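Local structure of C381 turret protein (Sulfolobus turreted icosahedral virus, 4IND) at residues 275-287 and 351-363. The protein probably builds the pentameric turrets on the capsid of an archaeal icosahedral virus, its chain folding into three jelly-roll domains in a row. Residues are numbered along the deposited sequence; the frame is centred on the assembly and turned at random.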
ATOM      1  N   SER A 275      43.900  -8.658  -1.699  1.00 52.31           N
ATOM      2  CA  SER A 275      44.850  -9.752  -1.841  1.00 52.62           C
ATOM      3  C   SER A 275      45.121 -10.437  -0.516  1.00 55.10           C
ATOM      4  O   SER A 275      45.060  -9.816   0.547  1.00 61.68           O
ATOM      5  CB  SER A 275      46.160  -9.269  -2.454  1.00 55.59           C
ATOM      6  OG  SER A 275      45.999  -9.039  -3.840  1.00 59.70           O
ATOM      7  N   VAL A 276      45.408 -11.731  -0.594  1.00 47.65           N
ATOM      8  CA  VAL A 276      45.732 -12.519   0.587  1.00 50.16           C
ATOM      9  C   VAL A 276      46.888 -13.426   0.242  1.00 60.81           C
ATOM     10  O   VAL A 276      46.858 -14.134  -0.769  1.00 62.87           O
ATOM     11  CB  VAL A 276      44.540 -13.361   1.057  1.00 50.02           C
ATOM     12  CG1 VAL A 276      44.965 -14.275   2.189  1.00 60.57           C
ATOM     13  CG2 VAL A 276      43.408 -12.454   1.501  1.00 42.99           C
ATOM     14  N   THR A 277      47.923 -13.395   1.072  1.00 60.89           N
ATOM     15  CA  THR A 277      49.090 -14.228   0.845  1.00 59.60           C
ATOM     16  C   THR A 277      49.080 -15.425   1.774  1.00 60.63           C
ATOM     17  O   THR A 277      48.986 -15.277   2.995  1.00 67.70           O
ATOM     18  CB  THR A 277      50.392 -13.433   1.020  1.00 58.85           C
ATOM     19  OG1 THR A 277      50.475 -12.436  -0.003  1.00 61.13           O
ATOM     20  CG2 THR A 277      51.589 -14.347   0.912  1.00 59.83           C
ATOM     21  N   LEU A 278      49.176 -16.613   1.185  1.00 58.44           N
ATOM     22  CA  LEU A 278      49.053 -17.855   1.933  1.00 58.98           C
ATOM     23  C   LEU A 278      50.391 -18.550   2.016  1.00 65.21           C
ATOM     24  O   LEU A 278      51.084 -18.704   1.010  1.00 65.25           O
ATOM     25  CB  LEU A 278      48.022 -18.776   1.269  1.00 60.84           C
ATOM     26  CG  LEU A 278      46.609 -18.200   1.120  1.00 58.34           C
ATOM     27  CD1 LEU A 278      45.744 -19.081   0.226  1.00 44.86           C
ATOM     28  CD2 LEU A 278      45.953 -18.004   2.481  1.00 59.44           C
ATOM     29  N   SER A 279      50.758 -18.986   3.213  1.00 70.08           N
ATOM     30  CA  SER A 279      52.042 -19.647   3.401  1.00 71.63           C
ATOM     31  C   SER A 279      51.964 -20.799   4.398  1.00 76.12           C
ATOM     32  O   SER A 279      52.817 -20.924   5.280  1.00 78.95           O
ATOM     33  CB  SER A 279      53.092 -18.632   3.848  1.00 74.75           C
ATOM     34  OG  SER A 279      52.645 -17.926   4.994  1.00 80.02           O
ATOM     35  N   GLY A 280      50.941 -21.638   4.253  1.00 75.92           N
ATOM     36  CA  GLY A 280      50.837 -22.856   5.040  1.00 76.00           C
ATOM     37  C   GLY A 280      49.800 -22.837   6.150  1.00 67.79           C
ATOM     38  O   GLY A 280      49.415 -23.886   6.667  1.00 61.62           O
ATOM     39  N   SER A 281      49.349 -21.648   6.525  1.00 64.43           N
ATOM     40  CA  SER A 281      48.407 -21.524   7.628  1.00 61.22           C
ATOM     41  C   SER A 281      47.100 -20.920   7.168  1.00 61.58           C
ATOM     42  O   SER A 281      47.072 -20.127   6.229  1.00 61.06           O
ATOM     43  CB  SER A 281      49.006 -20.678   8.754  1.00 66.56           C
ATOM     44  OG  SER A 281      50.136 -21.322   9.321  1.00 76.98           O
ATOM     45  N   GLN A 282      46.013 -21.296   7.831  1.00 62.11           N
ATOM     46  CA  GLN A 282      44.725 -20.702   7.534  1.00 63.26           C
ATOM     47  C   GLN A 282      44.743 -19.210   7.860  1.00 67.20           C
ATOM     48  O   GLN A 282      45.275 -18.789   8.889  1.00 67.35           O
ATOM     49  CB  GLN A 282      43.613 -21.400   8.318  1.00 60.71           C
ATOM     50  CG  GLN A 282      42.227 -20.896   7.962  1.00 62.37           C
ATOM     51  CD  GLN A 282      41.161 -21.482   8.847  1.00 62.90           C
ATOM     52  OE1 GLN A 282      41.032 -21.107  10.010  1.00 70.82           O
ATOM     53  NE2 GLN A 282      40.384 -22.404   8.300  1.00 61.31           N
ATOM     54  N   VAL A 283      44.171 -18.412   6.968  1.00 63.63           N
ATOM     55  CA  VAL A 283      44.045 -16.984   7.186  1.00 63.08           C
ATOM     56  C   VAL A 283      42.579 -16.608   7.123  1.00 55.45           C
ATOM     57  O   VAL A 283      41.867 -17.042   6.225  1.00 55.65           O
ATOM     58  CB  VAL A 283      44.801 -16.190   6.114  1.00 63.33           C
ATOM     59  CG1 VAL A 283      44.460 -14.710   6.213  1.00 64.25           C
ATOM     60  CG2 VAL A 283      46.294 -16.410   6.246  1.00 69.26           C
ATOM     61  N   THR A 284      42.127 -15.826   8.097  1.00 57.83           N
ATOM     62  CA  THR A 284      40.789 -15.253   8.053  1.00 54.09           C
ATOM     63  C   THR A 284      40.930 -13.752   7.844  1.00 57.34           C
ATOM     64  O   THR A 284      41.384 -13.028   8.734  1.00 60.70           O
ATOM     65  CB  THR A 284      39.991 -15.549   9.334  1.00 51.70           C
ATOM     66  OG1 THR A 284      39.794 -16.965   9.457  1.00 56.76           O
ATOM     67  CG2 THR A 284      38.650 -14.860   9.291  1.00 41.74           C
ATOM     68  N   GLN A 285      40.555 -13.295   6.657  1.00 51.77           N
ATOM     69  CA  GLN A 285      40.736 -11.899   6.286  1.00 50.31           C
ATOM     70  C   GLN A 285      39.408 -11.162   6.231  1.00 42.47           C
ATOM     71  O   GLN A 285      38.524 -11.525   5.454  1.00 43.00           O
ATOM     72  CB  GLN A 285      41.415 -11.822   4.923  1.00 52.64           C
ATOM     73  CG  GLN A 285      41.471 -10.425   4.334  1.00 54.42           C
ATOM     74  CD  GLN A 285      42.464  -9.545   5.043  1.00 57.33           C
ATOM     75  OE1 GLN A 285      43.653  -9.858   5.102  1.00 63.99           O
ATOM     76  NE2 GLN A 285      41.985  -8.437   5.593  1.00 55.47           N
ATOM     77  N   SER A 286      39.259 -10.130   7.055  1.00 46.59           N
ATOM     78  CA  SER A 286      38.051  -9.315   6.999  1.00 45.62           C
ATOM     79  C   SER A 286      38.063  -8.526   5.706  1.00 41.56           C
ATOM     80  O   SER A 286      39.092  -7.971   5.324  1.00 45.26           O
ATOM     81  CB  SER A 286      37.971  -8.364   8.195  1.00 50.69           C
ATOM     82  OG  SER A 286      36.860  -7.492   8.060  1.00 52.65           O
ATOM     83  N   ILE A 287      36.924  -8.487   5.025  1.00 31.87           N
ATOM     84  CA  ILE A 287      36.814  -7.712   3.801  1.00 45.96           C
ATOM     85  C   ILE A 287      36.053  -6.439   4.103  1.00 47.13           C
ATOM     86  O   ILE A 287      36.460  -5.338   3.709  1.00 38.27           O
ATOM     87  CB  ILE A 287      36.054  -8.481   2.705  1.00 39.71           C
ATOM     88  CG1 ILE A 287      36.722  -9.830   2.451  1.00 39.60           C
ATOM     89  CG2 ILE A 287      35.980  -7.661   1.429  1.00 34.53           C
ATOM     90  CD1 ILE A 287      38.188  -9.717   2.164  1.00 42.27           C
ATOM     91  N   SER A 351      28.644  -8.054   7.459  1.00 34.22           N
ATOM     92  CA  SER A 351      30.063  -8.375   7.603  1.00 34.14           C
ATOM     93  C   SER A 351      30.465  -9.509   6.672  1.00 36.35           C
ATOM     94  O   SER A 351      29.753 -10.511   6.561  1.00 33.69           O
ATOM     95  CB  SER A 351      30.391  -8.717   9.050  1.00 37.96           C
ATOM     96  OG  SER A 351      31.781  -8.896   9.209  1.00 41.69           O
ATOM     97  N   ILE A 352      31.602  -9.327   5.996  1.00 31.71           N
ATOM     98  CA  ILE A 352      32.129 -10.274   5.012  1.00 34.45           C
ATOM     99  C   ILE A 352      33.578 -10.599   5.341  1.00 38.83           C
ATOM    100  O   ILE A 352      34.360  -9.697   5.627  1.00 39.27           O
ATOM    101  CB  ILE A 352      32.158  -9.663   3.612  1.00 43.84           C
ATOM    102  CG1 ILE A 352      30.812  -9.058   3.264  1.00 43.53           C
ATOM    103  CG2 ILE A 352      32.566 -10.705   2.575  1.00 48.89           C
ATOM    104  CD1 ILE A 352      29.715 -10.064   3.215  1.00 52.91           C
ATOM    105  N   GLN A 353      33.945 -11.877   5.281  1.00 38.23           N
ATOM    106  CA  GLN A 353      35.344 -12.268   5.439  1.00 42.32           C
ATOM    107  C   GLN A 353      35.712 -13.379   4.450  1.00 45.25           C
ATOM    108  O   GLN A 353      34.849 -14.103   3.946  1.00 48.01           O
ATOM    109  CB  GLN A 353      35.637 -12.711   6.879  1.00 39.74           C
ATOM    110  CG  GLN A 353      34.915 -13.993   7.286  1.00 40.21           C
ATOM    111  CD  GLN A 353      35.115 -14.346   8.749  1.00 46.80           C
ATOM    112  OE1 GLN A 353      35.437 -13.484   9.575  1.00 47.81           O
ATOM    113  NE2 GLN A 353      34.933 -15.630   9.076  1.00 38.17           N
ATOM    114  N   LEU A 354      36.999 -13.479   4.147  1.00 43.98           N
ATOM    115  CA  LEU A 354      37.521 -14.560   3.316  1.00 40.70           C
ATOM    116  C   LEU A 354      38.369 -15.474   4.180  1.00 44.41           C
ATOM    117  O   LEU A 354      39.291 -15.023   4.878  1.00 41.16           O
ATOM    118  CB  LEU A 354      38.377 -14.010   2.184  1.00 44.41           C
ATOM    119  CG  LEU A 354      38.887 -15.047   1.184  1.00 40.83           C
ATOM    120  CD1 LEU A 354      37.744 -15.576   0.334  1.00 40.02           C
ATOM    121  CD2 LEU A 354      39.961 -14.441   0.302  1.00 41.76           C
ATOM    122  N   VAL A 355      38.047 -16.758   4.156  1.00 42.84           N
ATOM    123  CA  VAL A 355      38.823 -17.732   4.900  1.00 41.98           C
ATOM    124  C   VAL A 355      39.555 -18.576   3.872  1.00 45.16           C
ATOM    125  O   VAL A 355      38.939 -19.153   2.986  1.00 47.39           O
ATOM    126  CB  VAL A 355      37.932 -18.611   5.792  1.00 39.37           C
ATOM    127  CG1 VAL A 355      38.781 -19.618   6.561  1.00 41.81           C
ATOM    128  CG2 VAL A 355      37.132 -17.748   6.763  1.00 44.90           C
ATOM    129  N   ALA A 356      40.873 -18.635   3.979  1.00 37.13           N
ATOM    130  CA  ALA A 356      41.668 -19.304   2.967  1.00 46.86           C
ATOM    131  C   ALA A 356      42.831 -20.034   3.607  1.00 48.36           C
ATOM    132  O   ALA A 356      43.261 -19.697   4.713  1.00 50.12           O
ATOM    133  CB  ALA A 356      42.169 -18.299   1.934  1.00 46.62           C
ATOM    134  N   ASN A 357      43.333 -21.042   2.903  1.00 41.47           N
ATOM    135  CA  ASN A 357      44.472 -21.800   3.377  1.00 52.21           C
ATOM    136  C   ASN A 357      45.208 -22.394   2.184  1.00 57.18           C
ATOM    137  O   ASN A 357      44.609 -22.632   1.127  1.00 52.32           O
ATOM    138  CB  ASN A 357      44.024 -22.897   4.345  1.00 47.73           C
ATOM    139  CG  ASN A 357      45.171 -23.449   5.170  1.00 54.99           C
ATOM    140  OD1 ASN A 357      46.334 -23.066   4.990  1.00 64.59           O
ATOM    141  ND2 ASN A 357      44.851 -24.351   6.088  1.00 51.51           N
ATOM    142  N   GLY A 358      46.503 -22.628   2.351  1.00 57.58           N
ATOM    143  CA  GLY A 358      47.317 -23.141   1.267  1.00 62.12           C
ATOM    144  C   GLY A 358      48.727 -22.578   1.291  1.00 63.08           C
ATOM    145  O   GLY A 358      49.113 -21.883   2.230  1.00 67.54           O
ATOM    146  N   GLY A 359      49.497 -22.882   0.251  1.00 66.17           N
ATOM    147  CA  GLY A 359      50.879 -22.453   0.182  1.00 66.25           C
ATOM    148  C   GLY A 359      51.711 -23.175   1.219  1.00 70.74           C
ATOM    149  O   GLY A 359      51.215 -24.072   1.904  1.00 75.26           O
ATOM    150  N   SER A 360      52.979 -22.793   1.326  1.00 65.43           N
ATOM    151  CA  SER A 360      53.868 -23.375   2.323  1.00 70.68           C
ATOM    152  C   SER A 360      54.812 -22.321   2.888  1.00 73.60           C
ATOM    153  O   SER A 360      54.926 -21.222   2.349  1.00 72.22           O
ATOM    154  CB  SER A 360      54.670 -24.523   1.712  1.00 74.42           C
ATOM    155  OG  SER A 360      55.568 -24.044   0.716  1.00 79.30           O
ATOM    156  N   SER A 361      55.485 -22.664   3.978  1.00 79.40           N
ATOM    157  CA  SER A 361      56.413 -21.753   4.632  1.00 88.77           C
ATOM    158  C   SER A 361      57.561 -21.344   3.704  1.00 96.23           C
ATOM    159  O   SER A 361      58.260 -20.362   3.964  1.00102.26           O
ATOM    160  CB  SER A 361      56.986 -22.419   5.879  1.00 97.85           C
ATOM    161  OG  SER A 361      57.681 -23.606   5.528  1.00107.86           O
ATOM    162  N   THR A 362      57.754 -22.105   2.627  1.00 91.07           N
ATOM    163  CA  THR A 362      58.850 -21.862   1.692  1.00 90.77           C
ATOM    164  C   THR A 362      58.350 -21.372   0.334  1.00 92.87           C
ATOM    165  O   THR A 362      59.128 -20.859  -0.474  1.00 93.33           O
ATOM    166  CB  THR A 362      59.676 -23.136   1.458  1.00 92.84           C
ATOM    167  OG1 THR A 362      58.928 -24.047   0.643  1.00 92.00           O
ATOM    168  CG2 THR A 362      60.022 -23.800   2.783  1.00 92.80           C
ATOM    169  N   SER A 363      57.055 -21.537   0.084  1.00 93.68           N
ATOM    170  CA  SER A 363      56.477 -21.177  -1.203  1.00 91.73           C
ATOM    171  C   SER A 363      55.062 -20.654  -1.017  1.00 82.69           C
ATOM    172  O   SER A 363      54.102 -21.425  -0.980  1.00 80.66           O
ATOM    173  CB  SER A 363      56.474 -22.387  -2.137  1.00 97.07           C
ATOM    174  OG  SER A 363      56.040 -22.023  -3.434  1.00101.85           O
TER
HETATM  175  O   HOH W   1      34.702  -8.579   8.778  1.00 44.49           O
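Val283 and Ala356 begin the antiparallel pairing of strand 283-289 with strand 351-358, the edge and second strands of one sheet in the C-terminal jelly roll. Each donates its N-H to the other's carbonyl, Val283 N to Ala356 O at 2.8 Å and nearly straight (173°). Gln285 and Leu354 repeat the exchange, and Ile287 N reaches Ile352 O at 2.9 Å. At the non-hydrogen-bonded pairs, Thr284 with Val355 and Ser286 with Gln353, the CA-H groups of Thr284, Val355 and Gln353 approach the carbonyls of Leu354, Val283 and Gln285.

The two faces differ in chemistry. Leu354 and Ala356 point into the sandwich, towards strand 266-278 of the other sheet: Leu278 CD2 packs on Ala356 CB at 3.8 Å, a small residue suiting this close approach, while Val276 CG2 meets Leu354 CD2 at 4.2 Å. The opposite face carries Thr284, Val355 and Gln353. There chi1 of -64° sets Thr284 OG1 beside the backbone N and CG2 anti to it, against Gln353 OE1 at 3.5 Å, and the extended Gln282 passes its amide over Val355 CG1. The amide nitrogens of both glutamines bond onward to strand 311-319, Gln353 to Gln317 and Gln282 to Gln313.

Past the strands, the 279-282 turn brings the chain from one sheet to the other. Gly280 N bonds Gly358 O at 2.7 Å, tilted 29° from the carbonyl plane; Gly280, Gly358 and Gly359 all have positive phi, which glycine tolerates easily.

Backbone bonds thus set the register, aliphatic carbons close the interior, and polar side chains cover Val355 with carbon and amide atoms.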